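Local structure of molinate hydrolase (Gulosibacter molinativorax, 4UB9) at residues Leu216-Arg229 with Phe260-Arg274. The protein is a zinc-containing enzyme of the amidohydrolase family that hydrolyses the thiocarbamate herbicide molinate, probably at a carbon-nitrogen bond. Residues are numbered along the deposited sequence; the frame is centred on the assembly and turned at random.
Sequences LSTLPPAEVRPLIR and FSERVLDVLVDEVRR
L268 pushes its CD2 methyl between V224 and I228, 3.7 Å from V224 CG1 and 3.7 Å from I228 CB. The V224 and L268 side chains meet at about a right angle, and on its other branch V224 turns CG2 to V264 CG1. I228 CG2 lies against the CB and CG of E271, the two chains passing in opposite senses. Ahead of both helices, L216 CB meets the F260 ring edge in plane, 3.9 Å from F260 CE1. Helices 221-232 and 262-275 run in the same direction, their axes 25° apart over these segments, as neighbouring outer helices of the TIM-barrel fold of amidohydrolases; strand 239-242 lies between them in sequence, and L268 also packs on its I241. P221 lays CG over one face of the R263 guanidinium, 3.6 Å from NE, while R263 NH2 forms a salt bridge with E287 of the second subunit. Further along, R225 is a knob among V267, D270, E271 and R274. Its chain, bent at CG-CD (chi3 -70°), sets the guanidinium with one face over V267 CG1. R225 NH1 donates in the guanidinium plane to the anti lone pair of E271 OE2 (2.8 Å) and, 19° out of that plane, to D270 OD2 (3.2 Å). R274 NH1 also pairs with E271 OE2 (3.1 Å), so the carboxylates of E271 and D270 probably balance the two arginine charges. A water donates to E271 OE2 as well.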
ATOM      1  N   LEU A 216       6.311  -1.785  26.600  1.00 27.67           N
ATOM      2  CA  LEU A 216       6.556  -1.082  27.832  1.00 30.91           C
ATOM      3  C   LEU A 216       5.516   0.010  28.120  1.00 32.73           C
ATOM      4  O   LEU A 216       5.244   0.325  29.270  1.00 35.46           O
ATOM      5  CB  LEU A 216       7.954  -0.424  27.842  1.00 31.10           C
ATOM      6  CG  LEU A 216       9.121  -1.379  27.885  1.00 32.89           C
ATOM      7  CD1 LEU A 216      10.374  -0.557  27.882  1.00 35.40           C
ATOM      8  CD2 LEU A 216       9.113  -2.295  29.106  1.00 34.23           C
ATOM      9  N   SER A 217       4.996   0.632  27.078  1.00 31.09           N
ATOM     10  CA  SER A 217       4.012   1.690  27.238  1.00 29.92           C
ATOM     11  C   SER A 217       2.677   1.192  27.788  1.00 29.21           C
ATOM     12  O   SER A 217       1.850   1.997  28.182  1.00 29.10           O
ATOM     13  CB  SER A 217       3.727   2.387  25.897  1.00 32.54           C
ATOM     14  OG  SER A 217       4.800   3.218  25.462  1.00 30.90           O
ATOM     15  N   THR A 218       2.465  -0.117  27.771  1.00 30.23           N
ATOM     16  CA  THR A 218       1.236  -0.718  28.263  1.00 30.29           C
ATOM     17  C   THR A 218       1.248  -1.032  29.773  1.00 34.98           C
ATOM     18  O   THR A 218       0.186  -1.370  30.336  1.00 34.54           O
ATOM     19  CB  THR A 218       0.862  -2.026  27.570  1.00 28.67           C
ATOM     20  OG1 THR A 218       1.801  -3.042  27.904  1.00 28.11           O
ATOM     21  CG2 THR A 218       0.823  -1.855  26.078  1.00 35.02           C
ATOM     22  N   LEU A 219       2.412  -0.917  30.391  1.00 29.76           N
ATOM     23  CA  LEU A 219       2.635  -1.466  31.730  1.00 31.78           C
ATOM     24  C   LEU A 219       2.546  -0.450  32.809  1.00 34.84           C
ATOM     25  O   LEU A 219       2.735   0.738  32.559  1.00 36.76           O
ATOM     26  CB  LEU A 219       4.017  -2.096  31.836  1.00 31.64           C
ATOM     27  CG  LEU A 219       4.315  -3.273  30.891  1.00 35.08           C
ATOM     28  CD1 LEU A 219       5.751  -3.736  31.090  1.00 34.81           C
ATOM     29  CD2 LEU A 219       3.353  -4.428  31.085  1.00 33.71           C
ATOM     30  N   PRO A 220       2.236  -0.902  34.043  1.00 36.22           N
ATOM     31  CA  PRO A 220       2.244   0.011  35.185  1.00 35.93           C
ATOM     32  C   PRO A 220       3.661   0.152  35.706  1.00 34.40           C
ATOM     33  O   PRO A 220       4.498  -0.700  35.436  1.00 35.41           O
ATOM     34  CB  PRO A 220       1.329  -0.678  36.194  1.00 36.55           C
ATOM     35  CG  PRO A 220       1.436  -2.122  35.879  1.00 38.08           C
ATOM     36  CD  PRO A 220       1.745  -2.237  34.409  1.00 37.49           C
ATOM     37  N   PRO A 221       3.930   1.208  36.460  1.00 35.54           N
ATOM     38  CA  PRO A 221       5.260   1.567  36.915  1.00 36.07           C
ATOM     39  C   PRO A 221       5.983   0.464  37.650  1.00 39.82           C
ATOM     40  O   PRO A 221       7.185   0.257  37.464  1.00 43.93           O
ATOM     41  CB  PRO A 221       5.003   2.727  37.884  1.00 34.92           C
ATOM     42  CG  PRO A 221       3.708   3.291  37.498  1.00 33.94           C
ATOM     43  CD  PRO A 221       2.911   2.193  36.861  1.00 35.45           C
ATOM     44  N   ALA A 222       5.254  -0.225  38.499  1.00 37.95           N
ATOM     45  CA  ALA A 222       5.831  -1.292  39.284  1.00 43.70           C
ATOM     46  C   ALA A 222       6.349  -2.444  38.411  1.00 43.32           C
ATOM     47  O   ALA A 222       7.285  -3.144  38.789  1.00 39.48           O
ATOM     48  CB  ALA A 222       4.802  -1.826  40.278  1.00 48.64           C
ATOM     49  N   GLU A 223       5.720  -2.670  37.270  1.00 38.10           N
ATOM     50  CA  GLU A 223       6.188  -3.715  36.371  1.00 41.82           C
ATOM     51  C   GLU A 223       7.323  -3.236  35.466  1.00 42.70           C
ATOM     52  O   GLU A 223       8.095  -4.045  34.956  1.00 40.05           O
ATOM     53  CB  GLU A 223       5.053  -4.256  35.537  1.00 45.07           C
ATOM     54  CG  GLU A 223       4.164  -5.174  36.327  1.00 53.00           C
ATOM     55  CD  GLU A 223       2.961  -5.674  35.533  1.00 64.17           C
ATOM     56  OE1 GLU A 223       3.092  -5.976  34.321  1.00 67.12           O
ATOM     57  OE2 GLU A 223       1.870  -5.787  36.138  1.00 63.13           O
ATOM     58  N   VAL A 224       7.365  -1.938  35.208  1.00 39.51           N
ATOM     59  CA  VAL A 224       8.420  -1.380  34.362  1.00 39.72           C
ATOM     60  C   VAL A 224       9.759  -1.402  35.088  1.00 39.39           C
ATOM     61  O   VAL A 224      10.800  -1.661  34.493  1.00 34.88           O
ATOM     62  CB  VAL A 224       8.111   0.052  33.983  1.00 40.59           C
ATOM     63  CG1 VAL A 224       9.300   0.702  33.307  1.00 43.99           C
ATOM     64  CG2 VAL A 224       6.912   0.098  33.056  1.00 44.38           C
ATOM     65  N   ARG A 225       9.708  -1.158  36.393  1.00 39.22           N
ATOM     66  CA  ARG A 225      10.921  -1.009  37.195  1.00 37.94           C
ATOM     67  C   ARG A 225      11.885  -2.172  37.061  1.00 35.75           C
ATOM     68  O   ARG A 225      13.034  -1.966  36.723  1.00 35.21           O
ATOM     69  CB  ARG A 225      10.610  -0.781  38.675  1.00 40.91           C
ATOM     70  CG  ARG A 225      11.850  -0.392  39.477  1.00 43.03           C
ATOM     71  CD  ARG A 225      11.544  -0.036  40.922  1.00 40.96           C
ATOM     72  NE  ARG A 225      10.810   1.233  41.048  1.00 38.36           N
ATOM     73  CZ  ARG A 225      11.333   2.450  40.972  1.00 32.42           C
ATOM     74  NH1 ARG A 225      12.600   2.632  40.753  1.00 35.77           N
ATOM     75  NH2 ARG A 225      10.557   3.509  41.113  1.00 31.70           N
ATOM     76  N   PRO A 226      11.435  -3.397  37.315  1.00 34.23           N
ATOM     77  CA  PRO A 226      12.422  -4.465  37.196  1.00 34.81           C
ATOM     78  C   PRO A 226      12.951  -4.675  35.788  1.00 33.30           C
ATOM     79  O   PRO A 226      14.075  -5.153  35.602  1.00 32.57           O
ATOM     80  CB  PRO A 226      11.645  -5.729  37.660  1.00 35.17           C
ATOM     81  CG  PRO A 226      10.199  -5.350  37.626  1.00 35.74           C
ATOM     82  CD  PRO A 226      10.162  -3.868  37.884  1.00 35.35           C
ATOM     83  N   LEU A 227      12.126  -4.374  34.791  1.00 36.77           N
ATOM     84  CA  LEU A 227      12.529  -4.592  33.377  1.00 32.61           C
ATOM     85  C   LEU A 227      13.667  -3.658  32.980  1.00 33.76           C
ATOM     86  O   LEU A 227      14.685  -4.101  32.442  1.00 32.63           O
ATOM     87  CB  LEU A 227      11.367  -4.419  32.438  1.00 32.47           C
ATOM     88  CG  LEU A 227      10.260  -5.477  32.610  1.00 30.30           C
ATOM     89  CD1 LEU A 227       9.092  -5.157  31.677  1.00 29.54           C
ATOM     90  CD2 LEU A 227      10.752  -6.884  32.333  1.00 31.95           C
ATOM     91  N   ILE A 228      13.515  -2.384  33.310  1.00 31.36           N
ATOM     92  CA  ILE A 228      14.582  -1.416  33.045  1.00 33.14           C
ATOM     93  C   ILE A 228      15.827  -1.692  33.874  1.00 38.16           C
ATOM     94  O   ILE A 228      16.947  -1.615  33.386  1.00 38.22           O
ATOM     95  CB  ILE A 228      14.171   0.045  33.222  1.00 33.95           C
ATOM     96  CG1 ILE A 228      15.343   0.973  32.894  1.00 34.36           C
ATOM     97  CG2 ILE A 228      13.694   0.346  34.640  1.00 34.71           C
ATOM     98  CD1 ILE A 228      15.769   0.940  31.443  1.00 32.54           C
ATOM     99  N   ARG A 229      15.645  -2.077  35.125  1.00 38.66           N
ATOM    100  CA  ARG A 229      16.783  -2.420  35.952  1.00 37.57           C
ATOM    101  C   ARG A 229      17.570  -3.593  35.402  1.00 35.94           C
ATOM    102  O   ARG A 229      18.790  -3.564  35.310  1.00 43.08           O
ATOM    103  CB  ARG A 229      16.351  -2.748  37.362  1.00 39.68           C
ATOM    104  CG  ARG A 229      17.550  -3.025  38.224  1.00 41.93           C
ATOM    105  CD  ARG A 229      17.150  -2.876  39.672  1.00 45.76           C
ATOM    106  NE  ARG A 229      18.308  -2.989  40.529  1.00 49.30           N
ATOM    107  CZ  ARG A 229      18.271  -2.937  41.854  1.00 55.63           C
ATOM    108  NH1 ARG A 229      17.119  -2.743  42.497  1.00 57.40           N
ATOM    109  NH2 ARG A 229      19.405  -3.063  42.541  1.00 50.85           N
ATOM    110  N   PHE A 260       5.642   7.581  27.226  1.00 29.37           N
ATOM    111  CA  PHE A 260       5.406   7.165  28.622  1.00 28.68           C
ATOM    112  C   PHE A 260       4.675   8.237  29.410  1.00 31.22           C
ATOM    113  O   PHE A 260       4.802   9.424  29.111  1.00 30.54           O
ATOM    114  CB  PHE A 260       6.736   6.921  29.341  1.00 29.98           C
ATOM    115  CG  PHE A 260       7.528   5.744  28.800  1.00 29.72           C
ATOM    116  CD1 PHE A 260       7.030   4.467  28.861  1.00 28.62           C
ATOM    117  CD2 PHE A 260       8.760   5.944  28.213  1.00 28.59           C
ATOM    118  CE1 PHE A 260       7.754   3.407  28.367  1.00 27.39           C
ATOM    119  CE2 PHE A 260       9.470   4.889  27.702  1.00 26.25           C
ATOM    120  CZ  PHE A 260       8.960   3.622  27.771  1.00 25.56           C
ATOM    121  N   SER A 261       3.951   7.814  30.453  1.00 30.52           N
ATOM    122  CA  SER A 261       3.482   8.758  31.483  1.00 33.53           C
ATOM    123  C   SER A 261       4.653   9.307  32.252  1.00 34.02           C
ATOM    124  O   SER A 261       5.726   8.691  32.314  1.00 33.30           O
ATOM    125  CB  SER A 261       2.539   8.089  32.488  1.00 35.54           C
ATOM    126  OG  SER A 261       3.229   7.143  33.272  1.00 32.03           O
ATOM    127  N   GLU A 262       4.469  10.462  32.865  1.00 36.28           N
ATOM    128  CA  GLU A 262       5.583  11.086  33.630  1.00 41.75           C
ATOM    129  C   GLU A 262       6.020  10.207  34.778  1.00 37.03           C
ATOM    130  O   GLU A 262       7.183  10.057  35.077  1.00 39.21           O
ATOM    131  CB  GLU A 262       5.291  12.563  33.999  1.00 44.27           C
ATOM    132  CG  GLU A 262       5.135  13.344  32.660  1.00 59.33           C
ATOM    133  CD  GLU A 262       5.811  14.708  32.542  1.00 65.40           C
ATOM    134  OE1 GLU A 262       6.649  15.044  33.392  1.00 69.35           O
ATOM    135  OE2 GLU A 262       5.522  15.421  31.544  1.00 63.28           O
ATOM    136  N   ARG A 263       5.046   9.596  35.379  1.00 36.75           N
ATOM    137  CA  ARG A 263       5.247   8.625  36.440  1.00 39.90           C
ATOM    138  C   ARG A 263       6.160   7.457  36.038  1.00 37.01           C
ATOM    139  O   ARG A 263       7.050   7.047  36.774  1.00 34.20           O
ATOM    140  CB  ARG A 263       3.859   8.080  36.720  1.00 42.23           C
ATOM    141  CG  ARG A 263       3.684   7.260  37.945  1.00 47.09           C
ATOM    142  CD  ARG A 263       2.202   7.283  38.273  1.00 41.90           C
ATOM    143  NE  ARG A 263       1.478   6.151  37.701  1.00 42.04           N
ATOM    144  CZ  ARG A 263       0.696   5.320  38.407  1.00 36.65           C
ATOM    145  NH1 ARG A 263       0.525   5.500  39.690  1.00 34.26           N
ATOM    146  NH2 ARG A 263       0.090   4.311  37.827  1.00 36.74           N
ATOM    147  N   VAL A 264       5.905   6.918  34.861  1.00 33.77           N
ATOM    148  CA  VAL A 264       6.694   5.774  34.359  1.00 34.62           C
ATOM    149  C   VAL A 264       8.066   6.260  33.885  1.00 34.47           C
ATOM    150  O   VAL A 264       9.090   5.625  34.071  1.00 33.07           O
ATOM    151  CB  VAL A 264       5.963   5.041  33.218  1.00 35.69           C
ATOM    152  CG1 VAL A 264       6.905   4.113  32.461  1.00 34.35           C
ATOM    153  CG2 VAL A 264       4.775   4.255  33.774  1.00 33.05           C
ATOM    154  N   LEU A 265       8.069   7.450  33.323  1.00 35.76           N
ATOM    155  CA  LEU A 265       9.326   8.087  32.943  1.00 38.52           C
ATOM    156  C   LEU A 265      10.221   8.296  34.161  1.00 35.40           C
ATOM    157  O   LEU A 265      11.411   8.024  34.153  1.00 37.38           O
ATOM    158  CB  LEU A 265       9.036   9.410  32.227  1.00 41.31           C
ATOM    159  CG  LEU A 265      10.232  10.138  31.655  1.00 43.33           C
ATOM    160  CD1 LEU A 265      11.019   9.265  30.708  1.00 42.79           C
ATOM    161  CD2 LEU A 265       9.716  11.379  30.936  1.00 47.64           C
ATOM    162  N   ASP A 266       9.620   8.738  35.244  1.00 37.38           N
ATOM    163  CA  ASP A 266      10.356   8.863  36.521  1.00 39.14           C
ATOM    164  C   ASP A 266      10.978   7.540  36.986  1.00 34.33           C
ATOM    165  O   ASP A 266      12.107   7.505  37.443  1.00 34.05           O
ATOM    166  CB  ASP A 266       9.470   9.453  37.611  1.00 40.51           C
ATOM    167  CG  ASP A 266       9.109  10.950  37.340  1.00 51.56           C
ATOM    168  OD1 ASP A 266       9.748  11.617  36.462  1.00 46.73           O
ATOM    169  OD2 ASP A 266       8.159  11.438  38.009  1.00 53.14           O
ATOM    170  N   VAL A 267      10.272   6.449  36.816  1.00 30.21           N
ATOM    171  CA  VAL A 267      10.849   5.147  37.155  1.00 31.87           C
ATOM    172  C   VAL A 267      12.088   4.859  36.332  1.00 31.85           C
ATOM    173  O   VAL A 267      13.105   4.417  36.835  1.00 31.49           O
ATOM    174  CB  VAL A 267       9.831   4.026  36.911  1.00 32.92           C
ATOM    175  CG1 VAL A 267      10.483   2.668  36.951  1.00 31.12           C
ATOM    176  CG2 VAL A 267       8.701   4.143  37.943  1.00 35.30           C
ATOM    177  N   LEU A 268      11.986   5.122  35.040  1.00 35.19           N
ATOM    178  CA  LEU A 268      13.091   4.850  34.114  1.00 33.42           C
ATOM    179  C   LEU A 268      14.293   5.693  34.461  1.00 31.61           C
ATOM    180  O   LEU A 268      15.407   5.209  34.551  1.00 33.11           O
ATOM    181  CB  LEU A 268      12.670   5.112  32.678  1.00 34.05           C
ATOM    182  CG  LEU A 268      11.563   4.215  32.119  1.00 32.33           C
ATOM    183  CD1 LEU A 268      11.099   4.769  30.777  1.00 36.33           C
ATOM    184  CD2 LEU A 268      12.047   2.799  31.939  1.00 30.25           C
ATOM    185  N   VAL A 269      14.055   6.971  34.649  1.00 37.91           N
ATOM    186  CA  VAL A 269      15.137   7.908  35.016  1.00 41.40           C
ATOM    187  C   VAL A 269      15.841   7.503  36.338  1.00 37.83           C
ATOM    188  O   VAL A 269      17.051   7.432  36.400  1.00 39.15           O
ATOM    189  CB  VAL A 269      14.618   9.346  35.093  1.00 39.26           C
ATOM    190  CG1 VAL A 269      15.689  10.283  35.664  1.00 37.85           C
ATOM    191  CG2 VAL A 269      14.217   9.801  33.695  1.00 40.43           C
ATOM    192  N   ASP A 270      15.047   7.206  37.348  1.00 36.23           N
ATOM    193  CA  ASP A 270      15.533   6.797  38.642  1.00 33.18           C
ATOM    194  C   ASP A 270      16.390   5.552  38.533  1.00 30.62           C
ATOM    195  O   ASP A 270      17.494   5.491  39.111  1.00 30.76           O
ATOM    196  CB  ASP A 270      14.338   6.619  39.586  1.00 38.51           C
ATOM    197  CG  ASP A 270      14.736   6.233  41.016  1.00 41.16           C
ATOM    198  OD1 ASP A 270      15.417   7.111  41.582  1.00 41.17           O
ATOM    199  OD2 ASP A 270      14.416   5.100  41.520  1.00 42.85           O
ATOM    200  N   GLU A 271      15.981   4.600  37.715  1.00 28.94           N
ATOM    201  CA  GLU A 271      16.811   3.376  37.552  1.00 32.44           C
ATOM    202  C   GLU A 271      18.141   3.603  36.807  1.00 33.96           C
ATOM    203  O   GLU A 271      19.119   2.878  37.015  1.00 34.44           O
ATOM    204  CB  GLU A 271      16.005   2.249  36.896  1.00 32.41           C
ATOM    205  CG  GLU A 271      14.932   1.714  37.824  1.00 38.48           C
ATOM    206  CD  GLU A 271      15.517   1.008  39.060  1.00 42.57           C
ATOM    207  OE1 GLU A 271      16.617   0.447  38.963  1.00 35.92           O
ATOM    208  OE2 GLU A 271      14.865   1.034  40.121  1.00 47.24           O
ATOM    209  N   VAL A 272      18.116   4.534  35.862  1.00 32.94           N
ATOM    210  CA  VAL A 272      19.312   4.877  35.110  1.00 32.77           C
ATOM    211  C   VAL A 272      20.282   5.545  36.045  1.00 33.71           C
ATOM    212  O   VAL A 272      21.472   5.203  36.064  1.00 34.01           O
ATOM    213  CB  VAL A 272      19.003   5.809  33.928  1.00 31.61           C
ATOM    214  CG1 VAL A 272      20.275   6.345  33.335  1.00 30.74           C
ATOM    215  CG2 VAL A 272      18.217   5.060  32.845  1.00 33.38           C
ATOM    216  N   ARG A 273      19.769   6.498  36.824  1.00 34.43           N
ATOM    217  CA  ARG A 273      20.582   7.195  37.856  1.00 35.24           C
ATOM    218  C   ARG A 273      21.164   6.190  38.830  1.00 35.93           C
ATOM    219  O   ARG A 273      22.373   6.148  39.041  1.00 38.10           O
ATOM    220  CB  ARG A 273      19.753   8.156  38.642  1.00 39.73           C
ATOM    221  CG  ARG A 273      19.635   9.560  38.087  1.00 44.99           C
ATOM    222  CD  ARG A 273      20.185   9.756  36.697  1.00 45.06           C
ATOM    223  NE  ARG A 273      19.672  10.997  36.120  1.00 49.82           N
ATOM    224  CZ  ARG A 273      20.326  11.744  35.238  1.00 50.09           C
ATOM    225  NH1 ARG A 273      21.536  11.397  34.823  1.00 48.69           N
ATOM    226  NH2 ARG A 273      19.774  12.852  34.775  1.00 50.29           N
ATOM    227  N   ARG A 274      20.316   5.300  39.323  1.00 33.99           N
ATOM    228  CA  ARG A 274      20.762   4.232  40.227  1.00 36.22           C
ATOM    229  C   ARG A 274      21.912   3.450  39.598  1.00 37.39           C
ATOM    230  O   ARG A 274      22.883   3.097  40.262  1.00 34.89           O
ATOM    231  CB  ARG A 274      19.596   3.311  40.597  1.00 37.64           C
ATOM    232  CG  ARG A 274      19.970   2.076  41.435  1.00 39.44           C
ATOM    233  CD  ARG A 274      18.906   0.952  41.557  1.00 44.57           C
ATOM    234  NE  ARG A 274      18.419   0.852  42.937  1.00 57.22           N
ATOM    235  CZ  ARG A 274      17.289   1.404  43.372  1.00 72.06           C
ATOM    236  NH1 ARG A 274      16.506   2.086  42.550  1.00 83.16           N
ATOM    237  NH2 ARG A 274      16.928   1.293  44.658  1.00 86.18           N
TER
HETATM  238  O   HOH W   1      15.433  -1.148  41.698  1.00 43.18           O